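Local coordinates for protein sulfate adenylyltransferase (Allochromatium vinosum, PDB 4DNX) that catalyses the transfer of an adenylyl group from ATP to sulfate, giving adenosine 5'-phosphosulfate and diphosphate, at residues Gly42-Leu47 with Asp56-Leu61; Ser37-Gly42 with Val146-Ser151; Met204-Glu209 with Thr333-Lys338. One frame throughout, in Å; residues are numbered along the deposited sequence.

Contact 1 (Gly42-Leu47 with Asp56-Leu61)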
loop_
_atom_site.group_PDB
_atom_site.type_symbol
_atom_site.label_atom_id
_atom_site.label_comp_id
_atom_site.label_asym_id
_atom_site.label_seq_id
_atom_site.Cartn_x
_atom_site.Cartn_y
_atom_site.Cartn_z
ATOM N N GLY A 42 -6.703 16.850 -3.817
ATOM C CA GLY A 42 -5.849 16.454 -2.679
ATOM C C GLY A 42 -6.664 16.397 -1.393
ATOM O O GLY A 42 -6.482 15.502 -0.552
ATOM N N ASN A 43 -7.566 17.354 -1.236
ATOM C CA ASN A 43 -8.456 17.400 -0.067
ATOM C C ASN A 43 -9.265 16.090 -0.071
ATOM O O ASN A 43 -9.451 15.435 0.993
ATOM C CB ASN A 43 -9.448 18.587 -0.180
ATOM C CG ASN A 43 -8.817 19.968 0.134
ATOM O OD1 ASN A 43 -7.744 20.059 0.711
ATOM N ND2 ASN A 43 -9.532 21.037 -0.224
ATOM N N ALA A 44 -9.726 15.658 -1.251
ATOM C CA ALA A 44 -10.552 14.442 -1.332
ATOM C C ALA A 44 -9.766 13.182 -1.029
ATOM O O ALA A 44 -10.266 12.269 -0.398
ATOM C CB ALA A 44 -11.214 14.313 -2.749
ATOM N N VAL A 45 -8.514 13.143 -1.495
ATOM C CA VAL A 45 -7.651 11.976 -1.220
ATOM C C VAL A 45 -7.382 11.895 0.293
ATOM O O VAL A 45 -7.469 10.762 0.869
ATOM C CB VAL A 45 -6.345 12.039 -2.027
ATOM C CG1 VAL A 45 -5.383 10.938 -1.553
ATOM C CG2 VAL A 45 -6.626 11.805 -3.484
ATOM N N MET A 46 -7.105 13.049 0.929
ATOM C CA MET A 46 -6.808 13.088 2.387
ATOM C C MET A 46 -8.074 12.663 3.167
ATOM O O MET A 46 -7.986 11.910 4.152
ATOM C CB MET A 46 -6.301 14.472 2.859
ATOM C CG MET A 46 -4.922 14.851 2.253
ATOM S SD MET A 46 -3.598 13.833 3.011
ATOM C CE MET A 46 -3.333 14.731 4.486
ATOM N N LEU A 47 -9.234 13.138 2.730
ATOM C CA LEU A 47 -10.489 12.677 3.358
ATOM C C LEU A 47 -10.709 11.160 3.164
ATOM O O LEU A 47 -11.137 10.438 4.106
ATOM C CB LEU A 47 -11.672 13.445 2.709
ATOM C CG LEU A 47 -11.841 14.881 3.277
ATOM C CD1 LEU A 47 -12.727 15.659 2.284
ATOM C CD2 LEU A 47 -12.451 14.821 4.672
ATOM N N ASP A 56 -16.646 14.920 6.760
ATOM C CA ASP A 56 -17.337 14.094 5.732
ATOM C C ASP A 56 -17.198 14.522 4.290
ATOM O O ASP A 56 -17.543 13.756 3.392
ATOM C CB ASP A 56 -18.831 13.878 6.070
ATOM C CG ASP A 56 -19.652 15.122 5.972
ATOM O OD1 ASP A 56 -19.216 16.129 5.342
ATOM O OD2 ASP A 56 -20.788 15.088 6.513
ATOM N N GLY A 57 -16.649 15.710 4.064
ATOM C CA GLY A 57 -16.568 16.235 2.709
ATOM C C GLY A 57 -16.224 17.703 2.677
ATOM O O GLY A 57 -15.528 18.207 3.546
ATOM N N PHE A 58 -16.731 18.405 1.664
ATOM C CA PHE A 58 -16.322 19.793 1.434
ATOM C C PHE A 58 -17.218 20.736 2.200
ATOM O O PHE A 58 -18.411 20.489 2.329
ATOM C CB PHE A 58 -16.348 20.114 -0.059
ATOM C CG PHE A 58 -15.266 19.398 -0.855
ATOM C CD1 PHE A 58 -13.931 19.840 -0.811
ATOM C CD2 PHE A 58 -15.574 18.289 -1.634
ATOM C CE1 PHE A 58 -12.943 19.183 -1.545
ATOM C CE2 PHE A 58 -14.596 17.622 -2.380
ATOM C CZ PHE A 58 -13.260 18.064 -2.336
ATOM N N MET A 59 -16.623 21.819 2.679
ATOM C CA MET A 59 -17.254 22.771 3.589
ATOM C C MET A 59 -18.130 23.753 2.858
ATOM O O MET A 59 -17.800 24.212 1.759
ATOM C CB MET A 59 -16.172 23.575 4.324
ATOM C CG MET A 59 -15.346 22.763 5.258
ATOM S SD MET A 59 -14.214 23.830 6.165
ATOM C CE MET A 59 -13.195 22.584 6.969
ATOM N N ASN A 60 -19.234 24.145 3.513
ATOM C CA ASN A 60 -19.946 25.348 3.049
ATOM C C ASN A 60 -19.182 26.628 3.460
ATOM O O ASN A 60 -18.156 26.554 4.209
ATOM C CB ASN A 60 -21.397 25.377 3.546
ATOM C CG ASN A 60 -21.509 25.426 5.064
ATOM O OD1 ASN A 60 -20.624 25.923 5.778
ATOM N ND2 ASN A 60 -22.643 24.958 5.560
ATOM N N LEU A 61 -19.647 27.777 2.985
ATOM C CA LEU A 61 -18.939 29.015 3.237
ATOM C C LEU A 61 -18.876 29.350 4.732
ATOM O O LEU A 61 -17.839 29.798 5.222
ATOM C CB LEU A 61 -19.637 30.162 2.502
ATOM C CG LEU A 61 -18.786 30.924 1.517
ATOM C CD1 LEU A 61 -19.576 32.127 0.958
ATOM C CD2 LEU A 61 -17.445 31.363 2.125
#

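Contact 2 (Ser37-Gly42 with Val146-Ser151)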
loop_
_atom_site.group_PDB
_atom_site.type_symbol
_atom_site.label_atom_id
_atom_site.label_comp_id
_atom_site.label_asym_id
_atom_site.label_seq_id
_atom_site.Cartn_x
_atom_site.Cartn_y
_atom_site.Cartn_z
ATOM N N SER A 37 -10.301 21.265 -8.859
ATOM C CA SER A 37 -8.881 21.711 -8.842
ATOM C C SER A 37 -7.981 20.643 -8.232
ATOM O O SER A 37 -8.424 19.752 -7.482
ATOM C CB SER A 37 -8.725 23.000 -8.037
ATOM O OG SER A 37 -8.997 22.776 -6.649
ATOM N N SER A 38 -6.684 20.752 -8.492
ATOM C CA SER A 38 -5.753 19.843 -7.799
ATOM C C SER A 38 -5.857 19.985 -6.260
ATOM O O SER A 38 -5.700 18.957 -5.526
ATOM C CB SER A 38 -4.316 20.064 -8.334
ATOM O OG SER A 38 -3.364 19.203 -7.757
ATOM N N GLN A 39 -6.117 21.210 -5.756
ATOM C CA GLN A 39 -6.285 21.431 -4.320
ATOM C C GLN A 39 -7.491 20.639 -3.782
ATOM O O GLN A 39 -7.349 19.912 -2.800
ATOM C CB GLN A 39 -6.394 22.941 -3.988
ATOM C CG GLN A 39 -6.848 23.205 -2.555
ATOM C CD GLN A 39 -6.862 24.700 -2.265
ATOM O OE1 GLN A 39 -7.935 25.310 -2.038
ATOM N NE2 GLN A 39 -5.678 25.307 -2.282
ATOM N N ALA A 40 -8.628 20.746 -4.450
ATOM C CA ALA A 40 -9.789 19.970 -4.022
ATOM C C ALA A 40 -9.518 18.466 -4.145
ATOM O O ALA A 40 -10.034 17.661 -3.343
ATOM C CB ALA A 40 -11.027 20.363 -4.823
ATOM N N ALA A 41 -8.841 18.041 -5.223
ATOM C CA ALA A 41 -8.557 16.602 -5.383
ATOM C C ALA A 41 -7.697 16.073 -4.227
ATOM O O ALA A 41 -7.896 14.949 -3.735
ATOM C CB ALA A 41 -7.918 16.310 -6.778
ATOM N N GLY A 42 -6.703 16.850 -3.817
ATOM C CA GLY A 42 -5.849 16.454 -2.679
ATOM C C GLY A 42 -6.664 16.397 -1.393
ATOM O O GLY A 42 -6.482 15.502 -0.552
ATOM N N VAL A 146 -1.348 31.631 -1.672
ATOM C CA VAL A 146 -2.340 32.688 -1.929
ATOM C C VAL A 146 -2.804 32.618 -3.400
ATOM O O VAL A 146 -4.033 32.673 -3.680
ATOM C CB VAL A 146 -1.738 34.082 -1.610
ATOM C CG1 VAL A 146 -2.581 35.218 -2.195
ATOM C CG2 VAL A 146 -1.587 34.266 -0.077
ATOM N N GLU A 147 -1.843 32.498 -4.311
ATOM C CA GLU A 147 -2.148 32.551 -5.761
ATOM C C GLU A 147 -3.023 31.354 -6.143
ATOM O O GLU A 147 -4.043 31.523 -6.804
ATOM C CB GLU A 147 -0.876 32.574 -6.604
ATOM C CG GLU A 147 -1.127 32.737 -8.117
ATOM C CD GLU A 147 0.163 32.651 -8.924
ATOM O OE1 GLU A 147 0.593 33.680 -9.490
ATOM O OE2 GLU A 147 0.773 31.551 -8.978
ATOM N N THR A 148 -2.651 30.155 -5.707
ATOM C CA THR A 148 -3.448 28.954 -5.994
ATOM C C THR A 148 -4.854 29.072 -5.446
ATOM O O THR A 148 -5.838 28.764 -6.133
ATOM C CB THR A 148 -2.729 27.676 -5.419
ATOM O OG1 THR A 148 -1.496 27.508 -6.133
ATOM C CG2 THR A 148 -3.612 26.407 -5.528
ATOM N N PHE A 149 -4.968 29.519 -4.188
ATOM C CA PHE A 149 -6.279 29.549 -3.524
ATOM C C PHE A 149 -7.221 30.470 -4.298
ATOM O O PHE A 149 -8.409 30.169 -4.457
ATOM C CB PHE A 149 -6.102 30.047 -2.058
ATOM C CG PHE A 149 -7.385 30.064 -1.234
ATOM C CD1 PHE A 149 -8.079 28.875 -0.983
ATOM C CD2 PHE A 149 -7.897 31.267 -0.735
ATOM C CE1 PHE A 149 -9.284 28.887 -0.213
ATOM C CE2 PHE A 149 -9.084 31.298 0.028
ATOM C CZ PHE A 149 -9.760 30.089 0.288
ATOM N N ASN A 150 -6.665 31.568 -4.791
ATOM C CA ASN A 150 -7.457 32.597 -5.444
ATOM C C ASN A 150 -7.598 32.375 -6.948
ATOM O O ASN A 150 -8.142 33.241 -7.664
ATOM C CB ASN A 150 -6.844 33.977 -5.155
ATOM C CG ASN A 150 -7.189 34.460 -3.760
ATOM O OD1 ASN A 150 -8.252 35.035 -3.539
ATOM N ND2 ASN A 150 -6.311 34.194 -2.803
ATOM N N SER A 151 -7.139 31.219 -7.419
ATOM C CA SER A 151 -7.098 30.919 -8.860
ATOM C C SER A 151 -7.988 29.760 -9.247
ATOM O O SER A 151 -7.761 29.155 -10.295
ATOM C CB SER A 151 -5.662 30.628 -9.316
ATOM O OG SER A 151 -4.986 31.863 -9.453
#

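Contact 3 (Met204-Glu209 with Thr333-Lys338)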
loop_
_atom_site.group_PDB
_atom_site.type_symbol
_atom_site.label_atom_id
_atom_site.label_comp_id
_atom_site.label_asym_id
_atom_site.label_seq_id
_atom_site.Cartn_x
_atom_site.Cartn_y
_atom_site.Cartn_z
ATOM N N MET A 204 17.420 11.675 3.136
ATOM C CA MET A 204 17.804 12.159 4.456
ATOM C C MET A 204 19.298 11.887 4.647
ATOM O O MET A 204 19.739 10.740 4.569
ATOM C CB MET A 204 16.980 11.428 5.511
ATOM C CG MET A 204 15.517 11.907 5.538
ATOM S SD MET A 204 14.551 10.792 6.567
ATOM C CE MET A 204 15.297 11.088 8.189
ATOM N N HIS A 205 20.075 12.960 4.825
ATOM C CA HIS A 205 21.471 12.826 5.183
ATOM C C HIS A 205 21.633 12.820 6.697
ATOM O O HIS A 205 20.631 12.687 7.438
ATOM C CB HIS A 205 22.290 13.889 4.433
ATOM C CG HIS A 205 22.287 13.620 2.970
ATOM N ND1 HIS A 205 22.990 12.574 2.415
ATOM C CD2 HIS A 205 21.551 14.159 1.969
ATOM C CE1 HIS A 205 22.741 12.519 1.119
ATOM N NE2 HIS A 205 21.884 13.483 0.821
ATOM N N ARG A 206 22.873 12.848 7.159
ATOM C CA ARG A 206 23.120 12.596 8.575
ATOM C C ARG A 206 22.444 13.572 9.508
ATOM O O ARG A 206 22.079 13.198 10.638
ATOM C CB ARG A 206 24.619 12.458 8.867
ATOM C CG ARG A 206 24.910 11.031 9.197
ATOM C CD ARG A 206 26.338 10.833 9.660
ATOM N NE ARG A 206 26.438 11.140 11.083
ATOM C CZ ARG A 206 27.563 11.044 11.786
ATOM N NH1 ARG A 206 28.687 10.663 11.195
ATOM N NH2 ARG A 206 27.570 11.350 13.077
ATOM N N ALA A 207 22.267 14.817 9.059
ATOM C CA ALA A 207 21.643 15.839 9.919
ATOM C C ALA A 207 20.194 15.478 10.236
ATOM O O ALA A 207 19.750 15.602 11.387
ATOM C CB ALA A 207 21.720 17.212 9.251
ATOM N N HIS A 208 19.466 15.046 9.209
ATOM C CA HIS A 208 18.036 14.725 9.376
ATOM C C HIS A 208 17.878 13.405 10.058
ATOM O O HIS A 208 16.967 13.238 10.872
ATOM C CB HIS A 208 17.307 14.759 8.030
ATOM C CG HIS A 208 17.022 16.157 7.571
ATOM N ND1 HIS A 208 16.780 16.482 6.256
ATOM C CD2 HIS A 208 16.958 17.321 8.265
ATOM C CE1 HIS A 208 16.594 17.788 6.153
ATOM N NE2 HIS A 208 16.693 18.321 7.359
ATOM N N GLU A 209 18.807 12.485 9.778
ATOM C CA GLU A 209 18.808 11.168 10.421
ATOM C C GLU A 209 18.982 11.345 11.934
ATOM O O GLU A 209 18.232 10.761 12.755
ATOM C CB GLU A 209 19.972 10.345 9.856
ATOM C CG GLU A 209 20.249 9.060 10.600
ATOM C CD GLU A 209 21.583 8.409 10.227
ATOM O OE1 GLU A 209 22.127 8.596 9.080
ATOM O OE2 GLU A 209 22.105 7.699 11.108
ATOM N N THR A 333 21.186 22.045 13.129
ATOM C CA THR A 333 22.193 21.089 13.643
ATOM C C THR A 333 23.567 21.382 13.064
ATOM O O THR A 333 23.715 22.119 12.078
ATOM C CB THR A 333 21.876 19.623 13.251
ATOM O OG1 THR A 333 21.892 19.491 11.817
ATOM C CG2 THR A 333 20.534 19.141 13.784
ATOM N N ALA A 334 24.594 20.803 13.685
ATOM C CA ALA A 334 25.971 20.886 13.204
ATOM C C ALA A 334 26.671 19.654 13.778
ATOM O O ALA A 334 26.139 19.012 14.677
ATOM C CB ALA A 334 26.659 22.142 13.698
ATOM N N TYR A 335 27.836 19.320 13.237
ATOM C CA TYR A 335 28.628 18.245 13.769
ATOM C C TYR A 335 29.509 18.876 14.826
ATOM O O TYR A 335 30.242 19.828 14.549
ATOM C CB TYR A 335 29.532 17.630 12.685
ATOM C CG TYR A 335 30.411 16.500 13.189
ATOM C CD1 TYR A 335 29.903 15.203 13.301
ATOM C CD2 TYR A 335 31.743 16.730 13.542
ATOM C CE1 TYR A 335 30.709 14.149 13.760
ATOM C CE2 TYR A 335 32.545 15.691 14.011
ATOM C CZ TYR A 335 32.004 14.404 14.112
ATOM O OH TYR A 335 32.831 13.388 14.558
ATOM N N SER A 336 29.429 18.343 16.044
ATOM C CA SER A 336 30.306 18.762 17.133
ATOM C C SER A 336 31.613 17.983 17.098
ATOM O O SER A 336 31.601 16.750 17.223
ATOM C CB SER A 336 29.664 18.482 18.503
ATOM O OG SER A 336 30.640 18.695 19.524
ATOM N N LYS A 337 32.726 18.700 16.963
ATOM C CA LYS A 337 34.035 18.085 16.985
ATOM C C LYS A 337 34.313 17.557 18.386
ATOM O O LYS A 337 34.995 16.534 18.546
ATOM C CB LYS A 337 35.107 19.119 16.660
ATOM C CG LYS A 337 35.097 19.570 15.208
ATOM C CD LYS A 337 36.319 20.413 14.942
ATOM C CE LYS A 337 35.924 21.702 14.265
ATOM N NZ LYS A 337 37.122 22.543 14.093
ATOM N N LYS A 338 33.813 18.272 19.398
ATOM C CA LYS A 338 34.066 17.898 20.795
ATOM C C LYS A 338 33.342 16.604 21.171
ATOM O O LYS A 338 33.894 15.782 21.906
ATOM C CB LYS A 338 33.648 19.005 21.756
ATOM C CG LYS A 338 34.609 20.166 21.837
ATOM C CD LYS A 338 34.044 21.255 22.754
ATOM C CE LYS A 338 35.088 21.767 23.706
ATOM N NZ LYS A 338 35.138 23.253 23.712
#

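Contact 1 (Gly42-Leu47 with Asp56-Leu61)
In the PUA-like domain, helix 38-48 lies against the short strand 57-58, with Asn43, Ala44 and Leu47 meeting Phe58 and Gly57. Phe58 meets the first turn of the helical segment, at Asn43 and Ala44. Its CG is anti to its own carbonyl carbon (chi1 -69°), a torsion that swings the far end of the ring to the helix although the side chain leaves the strand at a slant. There CE1 comes 3.8 Å from Asn43 CB, and CZ approaches Ala44 CB at 4.3 Å. The Asn43 amide follows the same ring corner, ND2 standing 4.1 Å from Phe58 CE1, with amide and ring planes turned 53° apart.

One turn further on, Leu47 takes over. Strand 155-163 lines the same interface, since Ile161 touches both Ala44 and Leu47, while Phe58 also meets Met115 and pairs through its backbone with Gly159. The packing is buried and mostly apolar, and it encloses one polar atom, Gly57 N, that has no partner in the model. The glycine presents bare backbone to the leucine: CD1 of Leu47 rests 3.9 Å from Gly57 CA and 4.0 Å from Gly57 O.

Contact 2 (Ser37-Gly42 with Val146-Ser151)
The edge of the Phe149 ring receives the Gln39 amide, whose OE1 lies 3.7 Å from Phe149 CD1. Because OE1 lies in the ring plane beside CD1, the amide meets the C-H rim; the two planes are 26° apart, and this is no stack. Met128 and Thr132 of helix 125-136, together with Leu84, also touch this ring. Two helix ends of the PUA-like domain are joined here, the N-terminal turn of helix 38-48 and the C-terminal turn of helix 144-149.

Gln39 bridges the gap because its CG is anti to the backbone N (chi1 168°) and the chain runs on extended. Its other amide corner, NE2, passes Thr148 CG2 at 4.0 Å, a plain van der Waals neighbour. OE1 itself is held by Gln152 NE2, which also bonds to Phe149 O, while Gln152 OE1 pairs with Ser37 OG. One residue just beyond the second segment thus ties both helix ends together and probably fixes the rotation of the Gln39 amide.

Local side-chain bonds hold both ends. Ser37 is the N-cap of helix 38-48: its OG accepts from Ala40 N at 3.0 Å in a nearly straight bond. Where helix 144-149 runs out, Ser151 OG donates to Glu147 O at 2.8 Å from above the carbonyl plane. Asn150 folds back so that ND2 reaches Val146 O at 2.9 Å, while Asn150 N bonds to that same oxygen from the opposite face of its carbonyl plane.

Contact 3 (Met204-Glu209 with Thr333-Lys338)
Thr333 opens the strand by pressing its hydroxyl on Ala207, with OG1 3.4 Å from Ala207 CB and 4.1 Å from Ala207 CA. At chi1 62° OG1 sits between the backbone N and the carbonyl carbon, the branch that faces the first turn of helix 206-219, while CG2 is anti to the carbonyl carbon. This is a van der Waals contact of a hydroxyl oxygen with a methyl, the closest approach between the two segments. Val342 and Met344 of the adjoining strand 341-344 also pack against Thr333.

Ala334 points its methyl away from the helix, as the alternation of a strand requires. The helix turn being met is the HXXH signature of the nucleotidyltransferase superfamily, read here as His205, Arg206, Ala207 and His208. In relatives the histidines of this motif help bind the phosphates of ATP, and the same is probable here. Its two middle residues are the ones that touch the strand. His205 is the N-cap residue, and its carbonyl O accepts from Glu209 N at 3.0 Å, starting the helix.

Tyr335 returns to the helix side. Its CG, anti to the backbone N (chi1 179°), brings the end of the ring near Arg206, and CE1 comes within 4.3 Å of Arg206 NH2. That nitrogen lies at the ring edge, close to its plane, so the guanidinium is not over the pi face. Arg206 NH1 is hydrogen-bonded to Pro376 O, so its firm polar partner lies outside the pair, and the approach of NH2 to the ring is loose.

Ser336, the last strand residue, turns to other partners, its OG hydrogen-bonded to His351 NE2 and to Leu339 N.

Overall arrangement
Contacts 1 and 2 are neighbours in the PUA-like part of the chain, sharing helix 38-48 and Gly42; they touch where Phe58 CZ meets Ala40 O at 3.4 Å. Contact 1 is nested along the chain inside the loop closed by contact 2. It is buried and mostly apolar, whereas contact 2, partly buried, sets an amide oxygen at a phenylalanine edge, beside an N-capped helix start. Contact 3 belongs to the ATP-sulfurylase region, on the opposite side of the chain's centre, its own centre about 39 Å from that of contact 1. It is a surface contact, where a helix start meets a three-stranded antiparallel sheet through a hydroxyl on a methyl and a guanidinium nitrogen at a tyrosine edge.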